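Local coordinates for protein shikimate 5-dehydrogenase AroE (5-dehydroshikimate reductase) (Mycobacterium tuberculosis, PDB 4P4G) that probably catalyses the NADP-dependent interconversion of 3-dehydroshikimate and shikimate, a step of chorismate biosynthesis, and binds shikimate in this structure, at residues R100-D105 and V248-G253. Sequence-based numbering, arbitrary orientation.
Sequences RADNTD and VEQFTG. With SKM ((3R,4S,5R)-3,4,5-trihydroxycyclohex-1-ene-1-carboxylic acid), chain C.
D102 and Q250 meet directly, carboxylate to side-chain amide. Ahead of them on the strand, R100 reaches Q250 through a water. R100 NH1 donates to water 1 at 2.9 Å, and the water donates to Q250 OE1 at 2.7 Å. NE of the same guanidinium forms a salt bridge with E78. D102 makes the direct link. Its CG lies anti to the backbone N (chi1 -173°) and places OD2 beside the amide of Q250. Q250 NE2 donates to D102 OD2 at 2.7 Å. The bond is bent, with an N-H...O angle of 138°. The amide comes to OD2 on its anti side, and the acceptor is tilted out of the amide plane. Carboxylate and amide planes are turned 66° apart, while the two side chains cross at about a right angle. NE2 also donates to A246 O one turn back, so both the helix backbone and D102 hold the amide. R82 forms a salt bridge with the same D102 OD2, and T80 is hydrogen-bonded to OD1. The buried carboxylate therefore has partners at both oxygens, and the arginine probably favours its charged form. N103 OD1 accepts a weak capping bond from D105 N at the start of helix 105-113. T104 adds a small van der Waals contact, its methyl CG2 lying 3.7 Å from Q250 NE2. Its OG1 turns instead to Q243 O. D105 enters the shikimate pocket, where SKM O12 donates to D105 OD1 at 2.6 Å; K69 pairs with OD2. The contact thus joins the end of strand 98-102, in the mixed sheet of the substrate-binding domain, to the last turn of helix 236-252. Q250 also touches V93 of the adjacent antiparallel strand 91-95, and from the same helix end V248 and F251 pack on helix 20-30.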
loop_
_atom_site.group_PDB
_atom_site.type_symbol
_atom_site.label_atom_id
_atom_site.label_comp_id
_atom_site.label_asym_id
_atom_site.label_seq_id
_atom_site.Cartn_x
_atom_site.Cartn_y
_atom_site.Cartn_z
ATOM N N ARG A 100 -15.608 3.861 -9.317
ATOM C CA ARG A 100 -15.297 2.488 -8.919
ATOM C C ARG A 100 -14.062 2.465 -8.028
ATOM O O ARG A 100 -13.056 3.122 -8.325
ATOM C CB ARG A 100 -15.088 1.587 -10.148
ATOM C CG ARG A 100 -14.788 0.122 -9.802
ATOM C CD ARG A 100 -14.418 -0.682 -11.046
ATOM N NE ARG A 100 -15.411 -0.525 -12.102
ATOM C CZ ARG A 100 -15.206 0.167 -13.219
ATOM N NH1 ARG A 100 -14.039 0.749 -13.438
ATOM N NH2 ARG A 100 -16.168 0.268 -14.123
ATOM N N ALA A 101 -14.143 1.716 -6.933
ATOM C CA ALA A 101 -13.013 1.540 -6.030
ATOM C C ALA A 101 -12.215 0.305 -6.420
ATOM O O ALA A 101 -12.782 -0.770 -6.665
ATOM C CB ALA A 101 -13.487 1.417 -4.591
ATOM N N ASP A 102 -10.899 0.453 -6.460
ATOM C CA ASP A 102 -10.023 -0.697 -6.629
ATOM C C ASP A 102 -8.928 -0.655 -5.575
ATOM O O ASP A 102 -8.708 0.371 -4.916
ATOM C CB ASP A 102 -9.415 -0.727 -8.036
ATOM C CG ASP A 102 -8.618 -2.007 -8.300
ATOM O OD1 ASP A 102 -8.984 -3.070 -7.739
ATOM O OD2 ASP A 102 -7.615 -1.951 -9.046
ATOM N N ASN A 103 -8.256 -1.779 -5.386
ATOM C CA ASN A 103 -7.095 -1.797 -4.525
ATOM C C ASN A 103 -5.901 -2.346 -5.282
ATOM O O ASN A 103 -5.848 -3.538 -5.594
ATOM C CB ASN A 103 -7.338 -2.619 -3.263
ATOM C CG ASN A 103 -6.264 -2.395 -2.234
ATOM O OD1 ASN A 103 -5.093 -2.703 -2.476
ATOM N ND2 ASN A 103 -6.640 -1.850 -1.084
ATOM N N THR A 104 -4.945 -1.476 -5.580
ATOM C CA THR A 104 -3.718 -1.909 -6.243
ATOM C C THR A 104 -2.530 -2.105 -5.293
ATOM O O THR A 104 -1.438 -2.456 -5.754
ATOM C CB THR A 104 -3.306 -0.941 -7.375
ATOM O OG1 THR A 104 -2.837 0.287 -6.801
ATOM C CG2 THR A 104 -4.485 -0.636 -8.290
ATOM N N ASP A 105 -2.729 -1.891 -3.990
ATOM C CA ASP A 105 -1.666 -2.129 -2.999
ATOM C C ASP A 105 -1.331 -3.621 -2.901
ATOM O O ASP A 105 -0.240 -3.991 -2.456
ATOM C CB ASP A 105 -2.063 -1.630 -1.601
ATOM C CG ASP A 105 -2.039 -0.119 -1.473
ATOM O OD1 ASP A 105 -1.125 0.525 -2.029
ATOM O OD2 ASP A 105 -2.949 0.424 -0.798
ATOM N N VAL A 248 -2.220 3.415 -13.257
ATOM C CA VAL A 248 -2.087 4.027 -14.581
ATOM C C VAL A 248 -2.995 3.334 -15.600
ATOM O O VAL A 248 -3.661 3.993 -16.391
ATOM C CB VAL A 248 -0.613 4.034 -15.049
ATOM C CG1 VAL A 248 -0.513 4.460 -16.499
ATOM C CG2 VAL A 248 0.201 4.992 -14.170
ATOM N N GLU A 249 -3.064 2.009 -15.543
ATOM C CA GLU A 249 -3.930 1.251 -16.446
ATOM C C GLU A 249 -5.393 1.643 -16.303
ATOM O O GLU A 249 -6.096 1.793 -17.300
ATOM C CB GLU A 249 -3.720 -0.261 -16.270
ATOM C CG GLU A 249 -2.291 -0.673 -16.639
ATOM C CD GLU A 249 -2.027 -2.155 -16.536
ATOM O OE1 GLU A 249 -2.798 -2.857 -15.845
ATOM O OE2 GLU A 249 -1.037 -2.613 -17.154
ATOM N N GLN A 250 -5.850 1.822 -15.069
ATOM C CA GLN A 250 -7.250 2.155 -14.851
ATOM C C GLN A 250 -7.570 3.608 -15.187
ATOM O O GLN A 250 -8.676 3.908 -15.631
ATOM C CB GLN A 250 -7.673 1.801 -13.430
ATOM C CG GLN A 250 -7.827 0.293 -13.224
ATOM C CD GLN A 250 -8.013 -0.071 -11.781
ATOM O OE1 GLN A 250 -9.140 -0.158 -11.297
ATOM N NE2 GLN A 250 -6.907 -0.286 -11.076
ATOM N N PHE A 251 -6.611 4.507 -14.968
ATOM C CA PHE A 251 -6.811 5.919 -15.301
ATOM C C PHE A 251 -6.763 6.153 -16.818
ATOM O O PHE A 251 -7.485 7.003 -17.342
ATOM C CB PHE A 251 -5.772 6.809 -14.595
ATOM C CG PHE A 251 -5.894 6.831 -13.084
ATOM C CD1 PHE A 251 -6.979 6.237 -12.448
ATOM C CD2 PHE A 251 -4.917 7.448 -12.303
ATOM C CE1 PHE A 251 -7.094 6.253 -11.060
ATOM C CE2 PHE A 251 -5.027 7.461 -10.901
ATOM C CZ PHE A 251 -6.117 6.862 -10.290
ATOM N N THR A 252 -5.930 5.390 -17.526
ATOM C CA THR A 252 -5.683 5.660 -18.954
ATOM C C THR A 252 -6.372 4.706 -19.929
ATOM O O THR A 252 -6.609 5.078 -21.080
ATOM C CB THR A 252 -4.173 5.652 -19.293
ATOM O OG1 THR A 252 -3.654 4.322 -19.138
ATOM C CG2 THR A 252 -3.411 6.612 -18.387
ATOM N N GLY A 253 -6.668 3.484 -19.488
ATOM C CA GLY A 253 -7.180 2.453 -20.381
ATOM C C GLY A 253 -6.099 1.815 -21.243
ATOM O O GLY A 253 -6.405 1.077 -22.174
HETATM O O12 SKM C . -1.538 3.096 -2.284
HETATM C C8 SKM C . -0.593 4.131 -2.544
HETATM C C6 SKM C . 0.174 4.390 -1.277
HETATM O O7 SKM C . -0.702 4.513 -0.173
HETATM C C5 SKM C . 0.908 5.623 -1.422
HETATM C C4 SKM C . 0.733 6.559 -2.354
HETATM C C1 SKM C . 1.601 7.805 -2.325
HETATM O O2 SKM C . 1.495 8.641 -3.233
HETATM O O3 SKM C . 2.421 7.996 -1.408
HETATM C C10 SKM C . -0.325 6.433 -3.490
HETATM C C9 SKM C . -1.337 5.329 -3.063
HETATM O O11 SKM C . -2.024 4.994 -4.219
HETATM O O HOH W 1 -11.429 -0.126 -12.654
#